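Protein HP0721 (PDB 2XRH) is a secreted Helicobacter pylori protein of unknown function; its truncated form is a small helical domain that holds nicotinic acid in a pocket. Local coordinates at residues T14-V26 with F53-T65. Residues are numbered along the deposited sequence; the frame is centred on the assembly and turned at random. Where two conformers were deposited one is given.
Sequences TSDEDLAKMAGVV and FHKQLHEYATKNT
In this all-helical DUF1104 domain, the short helix 16-21 and the turn after it pack against helix 47-65; the axes of 16-21 and 53-65 come within 8.9 Å of each other and are inclined by 40°. Ala20 is the knob, its CB set into a hole formed by Phe53, Gln56, Leu57 and Tyr60. Phe53, with CG anti to its backbone N (chi1 -176°), sends its ring across to Asp16, whose backbone O meets CE1 of Phe53 at the ring edge, 3.3 Å away. The carboxylate of Asp16 turns instead to Arg41 in a salt bridge. Farther along, Lys21 and Tyr60 run side by side, and CG of Lys21 lies over one face of the Tyr60 ring, 4.0 Å from its centroid; the extended lysine chain carries NZ on to a salt bridge with Glu17. Beyond the end of helix 16-21 the contact becomes polar, through the side-chain amide of Asn64. Its ND2 donates to Ala23 O (2.8 Å, nearly straight at 173°) and to Lys21 O (2.9 Å, more bent), both acceptors close to the amide plane. CG1 of Val25 packs on CB of Asn64, and CA of Ala61 makes a C-H...O contact with Ala23 O. Gly24 passes close to Ala61, its O 3.6 Å from CG2 of Thr65, and also touches the bound nicotinic acid. One amide nitrogen thus grips two backbone carbonyls, fixing the rotation of the Asn64 side chain and tying the turn beside the ligand to helix 47-65.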
loop_
_atom_site.group_PDB
_atom_site.type_symbol
_atom_site.label_atom_id
_atom_site.label_comp_id
_atom_site.label_asym_id
_atom_site.label_seq_id
_atom_site.Cartn_x
_atom_site.Cartn_y
_atom_site.Cartn_z
ATOM N N THR A 14 -7.265 -5.756 -27.452
ATOM C CA THR A 14 -6.202 -6.454 -26.729
ATOM C C THR A 14 -6.748 -7.770 -26.195
ATOM O O THR A 14 -7.850 -7.800 -25.657
ATOM C CB THR A 14 -5.690 -5.551 -25.562
ATOM O OG1 THR A 14 -5.299 -4.287 -26.121
ATOM C CG2 THR A 14 -4.486 -6.165 -24.782
ATOM N N SER A 15 -5.958 -8.836 -26.289
ATOM C CA SER A 15 -6.355 -10.125 -25.754
ATOM C C SER A 15 -6.441 -10.098 -24.238
ATOM O O SER A 15 -5.801 -9.251 -23.598
ATOM C CB SER A 15 -5.371 -11.204 -26.188
ATOM O OG SER A 15 -4.118 -11.040 -25.573
ATOM N N ASP A 16 -7.253 -10.981 -23.659
ATOM C CA ASP A 16 -7.336 -11.124 -22.201
ATOM C C ASP A 16 -5.931 -11.322 -21.610
ATOM O O ASP A 16 -5.584 -10.744 -20.568
ATOM C CB ASP A 16 -8.215 -12.319 -21.798
ATOM C CG ASP A 16 -9.684 -12.155 -22.131
ATOM O OD1 ASP A 16 -10.179 -11.062 -22.466
ATOM O OD2 ASP A 16 -10.363 -13.178 -22.023
ATOM N N GLU A 17 -5.134 -12.145 -22.275
ATOM C CA GLU A 17 -3.736 -12.435 -21.881
ATOM C C GLU A 17 -2.939 -11.187 -21.737
ATOM O O GLU A 17 -2.319 -10.951 -20.684
ATOM C CB GLU A 17 -3.060 -13.327 -22.922
ATOM C CG GLU A 17 -1.612 -13.641 -22.608
ATOM C CD GLU A 17 -0.997 -14.683 -23.550
ATOM O OE1 GLU A 17 -1.733 -15.339 -24.297
ATOM O OE2 GLU A 17 0.227 -14.869 -23.528
ATOM N N ASP A 18 -2.946 -10.390 -22.801
ATOM C CA ASP A 18 -2.187 -9.161 -22.812
ATOM C C ASP A 18 -2.727 -8.149 -21.824
ATOM O O ASP A 18 -1.944 -7.380 -21.263
ATOM C CB ASP A 18 -2.097 -8.589 -24.232
ATOM C CG ASP A 18 -1.201 -9.411 -25.138
ATOM O OD1 ASP A 18 -0.457 -10.315 -24.648
ATOM O OD2 ASP A 18 -1.260 -9.155 -26.358
ATOM N N LEU A 19 -4.035 -8.113 -21.586
ATOM C CA LEU A 19 -4.569 -7.225 -20.547
ATOM C C LEU A 19 -4.057 -7.646 -19.172
ATOM O O LEU A 19 -3.694 -6.798 -18.333
ATOM C CB LEU A 19 -6.095 -7.225 -20.516
ATOM C CG LEU A 19 -6.842 -6.461 -21.609
ATOM C CD1 LEU A 19 -8.354 -6.673 -21.486
ATOM C CD2 LEU A 19 -6.510 -4.978 -21.620
ATOM N N ALA A 20 -4.048 -8.950 -18.902
ATOM C CA ALA A 20 -3.480 -9.424 -17.635
ATOM C C ALA A 20 -1.996 -9.068 -17.487
ATOM O O ALA A 20 -1.578 -8.600 -16.418
ATOM C CB ALA A 20 -3.678 -10.908 -17.470
ATOM N N LYS A 21 -1.210 -9.243 -18.545
ATOM C CA LYS A 21 0.239 -9.023 -18.504
ATOM C C LYS A 21 0.645 -7.569 -18.239
ATOM O O LYS A 21 1.742 -7.323 -17.770
ATOM C CB LYS A 21 0.879 -9.514 -19.792
ATOM C CG LYS A 21 0.982 -11.018 -19.836
ATOM C CD LYS A 21 1.440 -11.513 -21.178
ATOM C CE LYS A 21 1.722 -13.002 -21.081
ATOM N NZ LYS A 21 2.199 -13.556 -22.350
ATOM N N MET A 22 -0.251 -6.641 -18.516
ATOM C CA MET A 22 0.034 -5.212 -18.301
ATOM C C MET A 22 -0.425 -4.756 -16.911
ATOM O O MET A 22 -0.264 -3.586 -16.560
ATOM C CB MET A 22 -0.534 -4.328 -19.390
ATOM C CG MET A 22 -1.973 -4.370 -19.514
ATOM S SD MET A 22 -2.573 -3.248 -20.824
ATOM C CE MET A 22 -2.092 -4.119 -22.280
ATOM N N ALA A 23 -0.978 -5.660 -16.102
ATOM C CA ALA A 23 -1.417 -5.265 -14.759
ATOM C C ALA A 23 -0.267 -4.675 -13.970
ATOM O O ALA A 23 0.819 -5.206 -13.890
ATOM C CB ALA A 23 -2.032 -6.427 -13.988
ATOM N N GLY A 24 -0.547 -3.529 -13.387
ATOM C CA GLY A 24 0.457 -2.800 -12.565
ATOM C C GLY A 24 1.362 -1.856 -13.323
ATOM O O GLY A 24 2.092 -1.068 -12.700
ATOM N N VAL A 25 1.338 -1.906 -14.653
ATOM C CA VAL A 25 2.191 -1.068 -15.501
ATOM C C VAL A 25 1.423 -0.097 -16.367
ATOM O O VAL A 25 2.039 0.773 -16.973
ATOM C CB VAL A 25 3.129 -1.909 -16.370
ATOM C CG1 VAL A 25 3.927 -2.803 -15.498
ATOM C CG2 VAL A 25 2.399 -2.686 -17.317
ATOM N N VAL A 26 0.098 -0.219 -16.408
ATOM C CA VAL A 26 -0.719 0.674 -17.240
ATOM C C VAL A 26 -0.563 2.095 -16.669
ATOM O O VAL A 26 -0.550 2.274 -15.476
ATOM C CB VAL A 26 -2.213 0.252 -17.235
ATOM C CG1 VAL A 26 -3.107 1.247 -17.929
ATOM C CG2 VAL A 26 -2.388 -1.139 -17.865
ATOM N N PHE A 53 -8.783 -15.452 -14.041
ATOM C CA PHE A 53 -8.323 -14.241 -14.678
ATOM C C PHE A 53 -7.885 -13.241 -13.605
ATOM O O PHE A 53 -6.824 -12.595 -13.707
ATOM C CB PHE A 53 -9.424 -13.670 -15.581
ATOM C CG PHE A 53 -9.015 -12.458 -16.370
ATOM C CD1 PHE A 53 -7.959 -12.534 -17.275
ATOM C CD2 PHE A 53 -9.694 -11.256 -16.218
ATOM C CE1 PHE A 53 -7.593 -11.429 -18.011
ATOM C CE2 PHE A 53 -9.334 -10.148 -16.986
ATOM C CZ PHE A 53 -8.281 -10.253 -17.877
ATOM N N HIS A 54 -8.681 -13.114 -12.568
ATOM C CA HIS A 54 -8.359 -12.222 -11.448
ATOM C C HIS A 54 -7.056 -12.636 -10.800
ATOM O O HIS A 54 -6.234 -11.786 -10.468
ATOM C CB HIS A 54 -9.493 -12.224 -10.435
ATOM C CG HIS A 54 -9.635 -10.941 -9.700
ATOM N ND1 HIS A 54 -10.845 -10.492 -9.219
ATOM C CD2 HIS A 54 -8.728 -9.973 -9.414
ATOM C CE1 HIS A 54 -10.667 -9.325 -8.621
ATOM N NE2 HIS A 54 -9.394 -8.986 -8.726
ATOM N N LYS A 55 -6.831 -13.949 -10.642
ATOM C CA LYS A 55 -5.567 -14.435 -10.107
ATOM C C LYS A 55 -4.400 -14.020 -10.983
ATOM O O LYS A 55 -3.336 -13.606 -10.472
ATOM C CB LYS A 55 -5.602 -15.960 -9.943
ATOM C CG LYS A 55 -4.371 -16.596 -9.290
ATOM C CD LYS A 55 -4.577 -18.130 -9.249
ATOM C CE LYS A 55 -3.514 -18.905 -8.491
ATOM N NZ LYS A 55 -3.621 -20.351 -8.812
ATOM N N GLN A 56 -4.562 -14.134 -12.278
ATOM C CA GLN A 56 -3.526 -13.700 -13.214
ATOM C C GLN A 56 -3.253 -12.216 -13.106
ATOM O O GLN A 56 -2.094 -11.778 -13.105
ATOM C CB GLN A 56 -3.876 -14.067 -14.651
ATOM C CG GLN A 56 -3.932 -15.542 -14.896
ATOM C CD GLN A 56 -2.617 -16.190 -14.530
ATOM O OE1 GLN A 56 -1.585 -15.822 -15.078
ATOM N NE2 GLN A 56 -2.635 -17.116 -13.554
ATOM N N LEU A 57 -4.307 -11.435 -12.936
ATOM C CA LEU A 57 -4.134 -9.980 -12.811
ATOM C C LEU A 57 -3.297 -9.698 -11.563
ATOM O O LEU A 57 -2.350 -8.880 -11.591
ATOM C CB LEU A 57 -5.468 -9.248 -12.709
ATOM C CG LEU A 57 -6.304 -9.085 -13.951
ATOM C CD1 LEU A 57 -7.678 -8.568 -13.524
ATOM C CD2 LEU A 57 -5.638 -8.160 -14.911
ATOM N N HIS A 58 -3.620 -10.383 -10.465
ATOM C CA HIS A 58 -2.855 -10.194 -9.236
ATOM C C HIS A 58 -1.395 -10.639 -9.404
ATOM O O HIS A 58 -0.465 -9.956 -8.962
ATOM C CB HIS A 58 -3.493 -10.978 -8.075
ATOM C CG HIS A 58 -4.798 -10.407 -7.559
ATOM N ND1 HIS A 58 -5.040 -9.054 -7.438
ATOM C CD2 HIS A 58 -5.937 -11.023 -7.136
ATOM C CE1 HIS A 58 -6.262 -8.851 -6.975
ATOM N NE2 HIS A 58 -6.831 -10.032 -6.776
ATOM N N GLU A 59 -1.194 -11.808 -10.012
ATOM C CA GLU A 59 0.157 -12.336 -10.212
ATOM C C GLU A 59 0.991 -11.421 -11.067
ATOM O O GLU A 59 2.149 -11.151 -10.758
ATOM C CB GLU A 59 0.125 -13.740 -10.778
ATOM C CG GLU A 59 -0.466 -14.690 -9.763
ATOM C CD GLU A 59 -0.433 -16.131 -10.195
ATOM O OE1 GLU A 59 -0.113 -16.398 -11.367
ATOM O OE2 GLU A 59 -0.727 -17.001 -9.346
ATOM N N TYR A 60 0.430 -10.937 -12.160
ATOM C CA TYR A 60 1.175 -10.020 -13.017
ATOM C C TYR A 60 1.411 -8.658 -12.348
ATOM O O TYR A 60 2.500 -8.100 -12.486
ATOM C CB TYR A 60 0.511 -9.864 -14.409
ATOM C CG TYR A 60 0.840 -11.024 -15.296
ATOM C CD1 TYR A 60 2.110 -11.206 -15.788
ATOM C CD2 TYR A 60 -0.095 -12.008 -15.535
ATOM C CE1 TYR A 60 2.421 -12.296 -16.530
ATOM C CE2 TYR A 60 0.189 -13.096 -16.299
ATOM C CZ TYR A 60 1.460 -13.247 -16.781
ATOM O OH TYR A 60 1.826 -14.333 -17.503
ATOM N N ALA A 61 0.423 -8.123 -11.659
ATOM C CA ALA A 61 0.624 -6.850 -10.976
ATOM C C ALA A 61 1.788 -7.037 -9.997
ATOM O O ALA A 61 2.630 -6.162 -9.863
ATOM C CB ALA A 61 -0.632 -6.385 -10.245
ATOM N N THR A 62 1.819 -8.173 -9.313
ATOM C CA THR A 62 2.875 -8.425 -8.329
ATOM C C THR A 62 4.263 -8.455 -8.994
ATOM O O THR A 62 5.186 -7.731 -8.610
ATOM C CB THR A 62 2.569 -9.702 -7.557
ATOM O OG1 THR A 62 1.378 -9.499 -6.801
ATOM C CG2 THR A 62 3.726 -10.061 -6.608
ATOM N N LYS A 63 4.389 -9.266 -10.041
ATOM C CA LYS A 63 5.638 -9.410 -10.769
ATOM C C LYS A 63 6.118 -8.107 -11.366
ATOM O O LYS A 63 7.313 -7.804 -11.390
ATOM C CB LYS A 63 5.453 -10.431 -11.877
ATOM C CG LYS A 63 5.266 -11.824 -11.357
ATOM C CD LYS A 63 5.278 -12.830 -12.506
ATOM C CE LYS A 63 3.907 -12.978 -13.178
ATOM N NZ LYS A 63 3.692 -14.353 -13.746
ATOM N N ASN A 64 5.161 -7.341 -11.869
ATOM C CA ASN A 64 5.461 -6.116 -12.583
ATOM C C ASN A 64 5.828 -4.972 -11.681
ATOM O O ASN A 64 6.395 -3.978 -12.163
ATOM C CB ASN A 64 4.290 -5.645 -13.449
ATOM C CG ASN A 64 4.135 -6.466 -14.716
ATOM O OD1 ASN A 64 5.119 -6.947 -15.236
ATOM N ND2 ASN A 64 2.898 -6.567 -15.251
ATOM N N THR A 65 5.521 -5.095 -10.393
ATOM C CA THR A 65 5.801 -4.003 -9.445
ATOM C C THR A 65 6.753 -4.367 -8.307
ATOM O O THR A 65 7.204 -3.452 -7.601
ATOM C CB THR A 65 4.482 -3.407 -8.866
ATOM O OG1 THR A 65 3.791 -4.437 -8.125
ATOM C CG2 THR A 65 3.619 -2.843 -9.983
#